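Local coordinates for protein Fe(2+) transporter FeoB (Escherichia coli, PDB 3I8S) that takes up ferrous iron across the bacterial inner membrane, probably coupling GTP binding by its cytosolic G domain, part of the piece modelled here, to channel opening, at residues G205-E210 with D246-C251; D94-E99 with E126-R131; Q179-E184 with L242-A247. All coordinates share one frame; numbering follows the deposited sequence. Where two conformers were deposited one is given.

Contact 1. Residues G205-E210 with D246-C251; sequences GLQMLE and DARYQC
OE1 of Gln-207 takes hydrogen bonds from two side chains, Arg-248 across the contact and Gln-107 of helix 98-111. Arg-248 NH2 donates to Gln-207 OE1 at 3.0 Å in a somewhat bent bond (138° at the hydrogen), lying nearly in line with the carbonyl bond, beyond the oxygen. The amide and guanidinium planes are only 13° apart. Arg-248 NH1 makes the salt bridge, 3.0 Å to OE1 of Glu-210, but here the carboxylate stands nearly upright to the guanidinium and is met from above its plane. The reach comes from Arg-248 itself: its chain is extended from CG to NE, while the axes of segments 205-210 and 246-251 come no closer than 13.8 Å. Gln-207 folds back at chi2, -69°, to turn its oxygen to the arginine. Leu-206 CB approaches Arg-248 NH2 to 4.4 Å. Other parts of the chain finish the setting: Tyr-177 OH hydrogen-bonds to Arg-248 NE and Tyr-103 OH to Arg-248 NH1, so residues of helix 98-111 in the G domain join a contact inside the helical domain. Were the arginine cut back to an alanine here, the Glu-210 carboxylate would probably lose this counter-charge, and Gln-207 OE1 one of its donors. A buried cation shared among a carboxylate, an amide and phenols is likely to stay charged, its partners probably offsetting the cost of burial.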
loop_
_atom_site.group_PDB
_atom_site.type_symbol
_atom_site.label_atom_id
_atom_site.label_comp_id
_atom_site.label_asym_id
_atom_site.label_seq_id
_atom_site.Cartn_x
_atom_site.Cartn_y
_atom_site.Cartn_z
ATOM N N GLY A 205 6.400 -14.608 -1.297
ATOM C CA GLY A 205 6.077 -15.891 -1.913
ATOM C C GLY A 205 5.049 -15.768 -3.016
ATOM O O GLY A 205 5.231 -16.319 -4.125
ATOM N N LEU A 206 3.957 -15.060 -2.712
ATOM C CA LEU A 206 2.862 -14.869 -3.677
ATOM C C LEU A 206 3.322 -14.008 -4.859
ATOM O O LEU A 206 3.003 -14.299 -6.004
ATOM C CB LEU A 206 1.655 -14.232 -2.992
ATOM C CG LEU A 206 0.587 -15.133 -2.387
ATOM C CD1 LEU A 206 -0.628 -14.290 -2.015
ATOM C CD2 LEU A 206 0.181 -16.277 -3.345
ATOM N N GLN A 207 4.137 -12.972 -4.590
ATOM C CA GLN A 207 4.665 -12.153 -5.665
ATOM C C GLN A 207 5.522 -12.983 -6.607
ATOM O O GLN A 207 5.460 -12.806 -7.834
ATOM C CB GLN A 207 5.459 -10.966 -5.115
ATOM C CG GLN A 207 4.590 -10.008 -4.356
ATOM C CD GLN A 207 3.648 -9.306 -5.281
ATOM O OE1 GLN A 207 2.446 -9.413 -5.157
ATOM N NE2 GLN A 207 4.219 -8.568 -6.249
ATOM N N MET A 208 6.312 -13.900 -6.055
ATOM C CA MET A 208 7.194 -14.717 -6.894
ATOM C C MET A 208 6.365 -15.676 -7.771
ATOM O O MET A 208 6.669 -15.890 -8.948
ATOM C CB MET A 208 8.161 -15.529 -6.029
ATOM C CG MET A 208 9.223 -14.730 -5.269
ATOM S SD MET A 208 10.111 -15.824 -4.128
ATOM C CE MET A 208 10.960 -16.843 -5.301
ATOM N N LEU A 209 5.341 -16.256 -7.188
ATOM C CA LEU A 209 4.420 -17.127 -7.941
ATOM C C LEU A 209 3.678 -16.360 -9.058
ATOM O O LEU A 209 3.385 -16.922 -10.105
ATOM C CB LEU A 209 3.399 -17.759 -6.997
ATOM C CG LEU A 209 3.976 -18.696 -5.923
ATOM C CD1 LEU A 209 2.936 -19.049 -4.839
ATOM C CD2 LEU A 209 4.540 -19.947 -6.577
ATOM N N GLU A 210 3.371 -15.093 -8.814
ATOM C CA GLU A 210 2.776 -14.235 -9.819
ATOM C C GLU A 210 3.746 -13.894 -10.963
ATOM O O GLU A 210 3.306 -13.478 -12.032
ATOM C CB GLU A 210 2.173 -12.970 -9.166
ATOM C CG GLU A 210 1.217 -12.256 -10.092
ATOM C CD GLU A 210 0.641 -10.986 -9.505
ATOM O OE1 GLU A 210 1.307 -10.365 -8.630
ATOM O OE2 GLU A 210 -0.501 -10.627 -9.938
ATOM N N ASP A 246 -6.689 -12.276 -10.036
ATOM C CA ASP A 246 -8.149 -12.293 -10.067
ATOM C C ASP A 246 -8.699 -12.227 -8.625
ATOM O O ASP A 246 -9.658 -11.510 -8.363
ATOM C CB ASP A 246 -8.681 -13.533 -10.826
ATOM C CG ASP A 246 -8.716 -13.336 -12.365
ATOM O OD1 ASP A 246 -8.672 -12.180 -12.846
ATOM O OD2 ASP A 246 -8.818 -14.347 -13.109
ATOM N N ALA A 247 -8.061 -12.944 -7.695
ATOM C CA ALA A 247 -8.453 -12.876 -6.269
ATOM C C ALA A 247 -8.409 -11.412 -5.787
ATOM O O ALA A 247 -9.323 -10.936 -5.119
ATOM C CB ALA A 247 -7.558 -13.754 -5.390
ATOM N N ARG A 248 -7.346 -10.698 -6.155
ATOM C CA ARG A 248 -7.200 -9.285 -5.752
ATOM C C ARG A 248 -8.287 -8.416 -6.316
ATOM O O ARG A 248 -8.950 -7.692 -5.577
ATOM C CB ARG A 248 -5.813 -8.742 -6.128
ATOM C CG ARG A 248 -4.737 -9.401 -5.333
ATOM C CD ARG A 248 -3.330 -9.138 -5.901
ATOM N NE ARG A 248 -2.341 -9.858 -5.124
ATOM C CZ ARG A 248 -1.058 -9.949 -5.476
ATOM N NH1 ARG A 248 -0.639 -9.369 -6.587
ATOM N NH2 ARG A 248 -0.212 -10.614 -4.715
ATOM N N TYR A 249 -8.529 -8.521 -7.613
ATOM C CA TYR A 249 -9.568 -7.719 -8.218
ATOM C C TYR A 249 -10.970 -8.079 -7.687
ATOM O O TYR A 249 -11.815 -7.197 -7.490
ATOM C CB TYR A 249 -9.432 -7.778 -9.732
ATOM C CG TYR A 249 -8.180 -6.997 -10.226
ATOM C CD1 TYR A 249 -8.104 -5.611 -10.092
ATOM C CD2 TYR A 249 -7.086 -7.644 -10.786
ATOM C CE1 TYR A 249 -6.981 -4.876 -10.548
ATOM C CE2 TYR A 249 -5.959 -6.926 -11.253
ATOM C CZ TYR A 249 -5.907 -5.534 -11.134
ATOM O OH TYR A 249 -4.777 -4.814 -11.577
ATOM N N GLN A 250 -11.219 -9.363 -7.425
ATOM C CA GLN A 250 -12.508 -9.794 -6.857
ATOM C C GLN A 250 -12.744 -9.095 -5.524
ATOM O O GLN A 250 -13.839 -8.592 -5.216
ATOM C CB GLN A 250 -12.540 -11.308 -6.599
ATOM C CG GLN A 250 -13.914 -11.784 -6.070
ATOM C CD GLN A 250 -13.899 -13.178 -5.436
ATOM O OE1 GLN A 250 -14.935 -13.841 -5.346
ATOM N NE2 GLN A 250 -12.747 -13.598 -4.962
ATOM N N CYS A 251 -11.707 -9.099 -4.702
ATOM C CA CYS A 251 -11.749 -8.499 -3.392
ATOM C C CYS A 251 -12.114 -7.005 -3.465
ATOM O O CYS A 251 -13.030 -6.511 -2.767
ATOM C CB CYS A 251 -10.401 -8.680 -2.717
ATOM S SG CYS A 251 -10.322 -7.845 -1.141
#

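Contact 2. Residues D94-E99 with E126-R131; sequences DASNLE and EKQNIR
The CD1 methyl of Ile-130 lies 3.7 Å from the backbone O of Ala-95; CG1 anti to the backbone N (chi1 157°) and an extended chi2 send that methyl toward the loop. Beside it, OE1 of Gln-128 comes to 3.4 Å from CB of Ser-96, touching carbon rather than the hydroxyl, at the end of a chain extended beyond CG. These are van der Waals contacts, and no hydrogen bond crosses between the segments. Both segments belong to the GTPase fold of the G domain: 94-99 leads from strand 88-94 into helix 98-111, while 126-131 closes helix 122-127 with a Schellman motif, Asn-129 at C-prime with positive phi, and passes into strand 130-132. Ala-95 also packs on Leu-122, a GTP-binding residue, and on Ala-125. Side-chain hydrogen bonds within 94-99 gather on the Asp-94 carboxylate. Asp-94 OD1 takes two donors from Ser-96: the backbone N at 2.9 Å, which makes an Asx turn, and OG at 2.6 Å on the syn side, where chi1 of 70° places the hydroxyl. Asp-94 OD2 accepts from ND2 of Asn-97 at 2.8 Å in an almost straight bond (175°), arriving from above the carboxylate plane.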
loop_
_atom_site.group_PDB
_atom_site.type_symbol
_atom_site.label_atom_id
_atom_site.label_comp_id
_atom_site.label_asym_id
_atom_site.label_seq_id
_atom_site.Cartn_x
_atom_site.Cartn_y
_atom_site.Cartn_z
ATOM N N ASP A 94 -7.281 8.401 -4.215
ATOM C CA ASP A 94 -8.210 9.201 -5.030
ATOM C C ASP A 94 -9.655 8.631 -4.990
ATOM O O ASP A 94 -9.929 7.649 -5.650
ATOM C CB ASP A 94 -7.664 9.261 -6.470
ATOM C CG ASP A 94 -8.565 10.013 -7.454
ATOM O OD1 ASP A 94 -9.609 10.591 -7.048
ATOM O OD2 ASP A 94 -8.238 10.072 -8.695
ATOM N N ALA A 95 -10.566 9.275 -4.239
ATOM C CA ALA A 95 -11.984 8.856 -4.184
ATOM C C ALA A 95 -12.695 8.736 -5.553
ATOM O O ALA A 95 -13.659 7.975 -5.698
ATOM C CB ALA A 95 -12.785 9.780 -3.235
ATOM N N SER A 96 -12.229 9.477 -6.563
ATOM C CA SER A 96 -12.880 9.503 -7.856
ATOM C C SER A 96 -12.452 8.336 -8.744
ATOM O O SER A 96 -13.013 8.154 -9.822
ATOM C CB SER A 96 -12.640 10.828 -8.580
ATOM O OG SER A 96 -11.320 10.998 -9.005
ATOM N N ASN A 97 -11.470 7.579 -8.264
ATOM C CA ASN A 97 -10.896 6.415 -8.934
ATOM C C ASN A 97 -10.564 5.336 -7.905
ATOM O O ASN A 97 -9.507 4.691 -7.942
ATOM C CB ASN A 97 -9.667 6.811 -9.765
ATOM C CG ASN A 97 -10.036 7.688 -10.965
ATOM O OD1 ASN A 97 -10.642 7.208 -11.964
ATOM N ND2 ASN A 97 -9.672 8.985 -10.898
ATOM N N LEU A 98 -11.524 5.113 -7.012
ATOM C CA LEU A 98 -11.324 4.234 -5.879
ATOM C C LEU A 98 -10.870 2.821 -6.235
ATOM O O LEU A 98 -9.903 2.328 -5.654
ATOM C CB LEU A 98 -12.625 4.171 -5.070
ATOM C CG LEU A 98 -12.521 3.406 -3.755
ATOM C CD1 LEU A 98 -11.474 3.985 -2.801
ATOM C CD2 LEU A 98 -13.924 3.321 -3.109
ATOM N N GLU A 99 -11.578 2.168 -7.161
ATOM C CA GLU A 99 -11.325 0.753 -7.494
ATOM C C GLU A 99 -9.880 0.591 -7.983
ATOM O O GLU A 99 -9.116 -0.248 -7.492
ATOM C CB GLU A 99 -12.359 0.198 -8.495
ATOM C CG GLU A 99 -12.170 -1.300 -8.816
ATOM C CD GLU A 99 -13.447 -2.055 -9.223
ATOM O OE1 GLU A 99 -14.559 -1.461 -9.263
ATOM O OE2 GLU A 99 -13.326 -3.262 -9.521
ATOM N N GLU A 126 -17.932 13.616 -5.754
ATOM C CA GLU A 126 -19.286 14.146 -5.553
ATOM C C GLU A 126 -19.854 14.621 -6.885
ATOM O O GLU A 126 -20.988 14.297 -7.258
ATOM C CB GLU A 126 -19.218 15.312 -4.557
ATOM C CG GLU A 126 -20.551 15.962 -4.177
ATOM C CD GLU A 126 -20.345 17.187 -3.278
ATOM O OE1 GLU A 126 -19.379 17.172 -2.464
ATOM O OE2 GLU A 126 -21.133 18.156 -3.386
ATOM N N LYS A 127 -19.025 15.360 -7.611
ATOM C CA LYS A 127 -19.394 15.865 -8.921
ATOM C C LYS A 127 -19.591 14.783 -9.968
ATOM O O LYS A 127 -20.300 14.998 -10.946
ATOM C CB LYS A 127 -18.388 16.909 -9.397
ATOM C CG LYS A 127 -18.676 18.284 -8.784
ATOM C CD LYS A 127 -20.007 18.853 -9.278
ATOM C CE LYS A 127 -20.904 19.305 -8.121
ATOM N NZ LYS A 127 -22.081 20.066 -8.632
ATOM N N GLN A 128 -19.002 13.615 -9.734
ATOM C CA GLN A 128 -19.264 12.425 -10.548
ATOM C C GLN A 128 -20.400 11.561 -9.964
ATOM O O GLN A 128 -20.602 10.425 -10.392
ATOM C CB GLN A 128 -17.980 11.591 -10.702
ATOM C CG GLN A 128 -16.871 12.301 -11.475
ATOM C CD GLN A 128 -15.584 11.483 -11.597
ATOM O OE1 GLN A 128 -15.275 10.626 -10.758
ATOM N NE2 GLN A 128 -14.809 11.767 -12.642
ATOM N N ASN A 129 -21.149 12.108 -9.004
ATOM C CA ASN A 129 -22.289 11.415 -8.416
ATOM C C ASN A 129 -21.862 10.167 -7.630
ATOM O O ASN A 129 -22.559 9.161 -7.642
ATOM C CB ASN A 129 -23.283 11.029 -9.525
ATOM C CG ASN A 129 -24.694 10.804 -9.018
ATOM O OD1 ASN A 129 -25.582 10.431 -9.786
ATOM N ND2 ASN A 129 -24.920 11.055 -7.743
ATOM N N ILE A 130 -20.709 10.220 -6.966
ATOM C CA ILE A 130 -20.284 9.103 -6.128
ATOM C C ILE A 130 -20.067 9.569 -4.678
ATOM O O ILE A 130 -19.362 10.562 -4.433
ATOM C CB ILE A 130 -19.051 8.329 -6.716
ATOM C CG1 ILE A 130 -18.297 7.590 -5.621
ATOM C CG2 ILE A 130 -18.102 9.223 -7.476
ATOM C CD1 ILE A 130 -17.120 6.874 -6.136
ATOM N N ARG A 131 -20.719 8.863 -3.746
ATOM C CA ARG A 131 -20.473 9.000 -2.309
ATOM C C ARG A 131 -19.765 7.732 -1.827
ATOM O O ARG A 131 -20.119 6.623 -2.239
ATOM C CB ARG A 131 -21.775 9.186 -1.515
ATOM C CG ARG A 131 -21.538 9.491 0.004
ATOM C CD ARG A 131 -22.828 9.407 0.882
ATOM N NE ARG A 131 -22.648 9.999 2.231
ATOM C CZ ARG A 131 -21.947 9.448 3.237
ATOM N NH1 ARG A 131 -21.346 8.266 3.089
ATOM N NH2 ARG A 131 -21.849 10.083 4.409
#

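Contact 3. Residues Q179-E184 with L242-A247; sequences QPLLNE and LHIADA
Within the helical domain of the cytosolic part of FeoB, segment 179-184 of helix 179-191 meets segment 242-247 of helix 240-259 through one leucine set against two consecutive residues. Leu-181 points its side chain across, and its CD1 methyl reaches CB of His-243 and CG1 of Ile-244, each at 3.9 Å. Leu-181 CD2 lies 4.0 Å from Ile-244 CG1, so both branches of the leucine bear on one methylene of the isoleucine. Between these side chains the contact is purely apolar, and the nearest CA atoms, of Leu-181 and Ile-244, are 7.7 Å apart. His-243 contributes its methylene only: CB faces the leucine, whose side chain it crosses at about a right angle, while the imidazole leads away from the contact. Ile-244 also packs on Leu-209 and Glu-210 of helix 198-210, which makes it common to two helix pairings, and Tyr-177, in the loop before helix 179-191, touches it. Nearly one turn on from Leu-181, Glu-184 forms a salt bridge with Arg-232 of helix 226-236. One turn of the first helix is tied along its surface by Gln-179, whose NE2 donates to OD1 of Asn-183 at 3.0 Å, the donor standing above the plane of the asparagine carbonyl.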
loop_
_atom_site.group_PDB
_atom_site.type_symbol
_atom_site.label_atom_id
_atom_site.label_comp_id
_atom_site.label_asym_id
_atom_site.label_seq_id
_atom_site.Cartn_x
_atom_site.Cartn_y
_atom_site.Cartn_z
ATOM N N GLN A 179 -6.428 -22.059 -1.912
ATOM C CA GLN A 179 -5.543 -22.679 -0.884
ATOM C C GLN A 179 -4.200 -23.196 -1.459
ATOM O O GLN A 179 -3.164 -23.080 -0.799
ATOM C CB GLN A 179 -6.239 -23.792 -0.116
ATOM C CG GLN A 179 -5.477 -24.233 1.162
ATOM C CD GLN A 179 -5.357 -23.121 2.189
ATOM O OE1 GLN A 179 -6.358 -22.516 2.562
ATOM N NE2 GLN A 179 -4.122 -22.821 2.631
ATOM N N PRO A 180 -4.201 -23.769 -2.673
ATOM C CA PRO A 180 -2.868 -24.199 -3.144
ATOM C C PRO A 180 -1.875 -23.025 -3.270
ATOM O O PRO A 180 -0.688 -23.191 -2.965
ATOM C CB PRO A 180 -3.177 -24.859 -4.502
ATOM C CG PRO A 180 -4.576 -25.244 -4.424
ATOM C CD PRO A 180 -5.236 -24.141 -3.642
ATOM N N LEU A 181 -2.346 -21.838 -3.688
ATOM C CA LEU A 181 -1.488 -20.667 -3.802
ATOM C C LEU A 181 -0.894 -20.328 -2.440
ATOM O O LEU A 181 0.309 -20.072 -2.333
ATOM C CB LEU A 181 -2.242 -19.462 -4.379
ATOM C CG LEU A 181 -2.789 -19.639 -5.817
ATOM C CD1 LEU A 181 -3.810 -18.547 -6.231
ATOM C CD2 LEU A 181 -1.630 -19.711 -6.819
ATOM N N LEU A 182 -1.750 -20.329 -1.414
ATOM C CA LEU A 182 -1.315 -20.017 -0.056
ATOM C C LEU A 182 -0.312 -21.052 0.440
ATOM O O LEU A 182 0.691 -20.669 1.048
ATOM C CB LEU A 182 -2.496 -19.961 0.886
ATOM C CG LEU A 182 -3.474 -18.802 0.670
ATOM C CD1 LEU A 182 -4.593 -19.012 1.672
ATOM C CD2 LEU A 182 -2.810 -17.418 0.826
ATOM N N ASN A 183 -0.594 -22.329 0.181
ATOM C CA ASN A 183 0.296 -23.449 0.571
ATOM C C ASN A 183 1.688 -23.293 -0.017
ATOM O O ASN A 183 2.711 -23.409 0.705
ATOM C CB ASN A 183 -0.269 -24.800 0.143
ATOM C CG ASN A 183 -1.462 -25.253 0.982
ATOM O OD1 ASN A 183 -1.785 -24.673 2.022
ATOM N ND2 ASN A 183 -2.126 -26.288 0.517
ATOM N N GLU A 184 1.749 -23.049 -1.321
ATOM C CA GLU A 184 3.065 -22.857 -2.007
ATOM C C GLU A 184 3.793 -21.599 -1.560
ATOM O O GLU A 184 5.029 -21.618 -1.379
ATOM C CB GLU A 184 2.895 -22.846 -3.528
ATOM C CG GLU A 184 2.326 -24.169 -4.092
ATOM C CD GLU A 184 3.296 -25.360 -4.020
ATOM O OE1 GLU A 184 4.488 -25.209 -3.665
ATOM O OE2 GLU A 184 2.853 -26.455 -4.312
ATOM N N LEU A 242 -2.683 -15.792 -12.876
ATOM C CA LEU A 242 -3.917 -15.065 -13.093
ATOM C C LEU A 242 -4.895 -15.254 -11.938
ATOM O O LEU A 242 -5.684 -14.344 -11.644
ATOM C CB LEU A 242 -4.560 -15.543 -14.376
ATOM C CG LEU A 242 -5.793 -14.852 -14.950
ATOM C CD1 LEU A 242 -5.697 -13.354 -14.797
ATOM C CD2 LEU A 242 -5.966 -15.251 -16.422
ATOM N N HIS A 243 -4.872 -16.426 -11.294
ATOM C CA HIS A 243 -5.708 -16.614 -10.092
ATOM C C HIS A 243 -5.323 -15.674 -8.951
ATOM O O HIS A 243 -6.188 -15.228 -8.189
ATOM C CB HIS A 243 -5.654 -18.053 -9.580
ATOM C CG HIS A 243 -6.470 -19.013 -10.382
ATOM N ND1 HIS A 243 -7.751 -19.386 -10.030
ATOM C CD2 HIS A 243 -6.180 -19.691 -11.512
ATOM C CE1 HIS A 243 -8.212 -20.258 -10.909
ATOM N NE2 HIS A 243 -7.278 -20.453 -11.825
ATOM N N ILE A 244 -4.028 -15.417 -8.796
ATOM C CA ILE A 244 -3.519 -14.454 -7.794
ATOM C C ILE A 244 -4.122 -13.093 -8.100
ATOM O O ILE A 244 -4.766 -12.497 -7.255
ATOM C CB ILE A 244 -1.977 -14.381 -7.768
ATOM C CG1 ILE A 244 -1.364 -15.712 -7.362
ATOM C CG2 ILE A 244 -1.472 -13.291 -6.774
ATOM C CD1 ILE A 244 0.192 -15.779 -7.552
ATOM N N ALA A 245 -3.965 -12.635 -9.340
ATOM C CA ALA A 245 -4.472 -11.310 -9.741
ATOM C C ALA A 245 -5.984 -11.221 -9.609
ATOM O O ALA A 245 -6.497 -10.220 -9.086
ATOM C CB ALA A 245 -4.017 -10.964 -11.172
ATOM N N ASP A 246 -6.689 -12.276 -10.036
ATOM C CA ASP A 246 -8.149 -12.293 -10.067
ATOM C C ASP A 246 -8.699 -12.227 -8.625
ATOM O O ASP A 246 -9.658 -11.510 -8.363
ATOM C CB ASP A 246 -8.681 -13.533 -10.826
ATOM C CG ASP A 246 -8.716 -13.336 -12.365
ATOM O OD1 ASP A 246 -8.672 -12.180 -12.846
ATOM O OD2 ASP A 246 -8.818 -14.347 -13.109
ATOM N N ALA A 247 -8.061 -12.944 -7.695
ATOM C CA ALA A 247 -8.453 -12.876 -6.269
ATOM C C ALA A 247 -8.409 -11.412 -5.787
ATOM O O ALA A 247 -9.323 -10.936 -5.119
ATOM C CB ALA A 247 -7.558 -13.754 -5.390
#

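Overall arrangement
Contacts 1 and 3 are neighbours in the helical domain, their centres about 6 Å apart, and both end on helix 240-259, sharing Asp-246 and Ala-247. To this contact 1 adds helix 198-210 and contact 3 helix 179-191, which follow each other in the chain, and Ile-244 CD1 packs at 3.5 Å from Glu-210 N where the two contacts touch. Contact 2 lies in the G domain and closes earlier in the chain than either; its centre is about 25 Å from that of contact 1 and about 30 Å from that of contact 3. Helix 240-259 bridges this distance, its later residues packing on Leu-98 and Glu-99, so one long helix physically joins the helical domain to the nucleotide-binding domain.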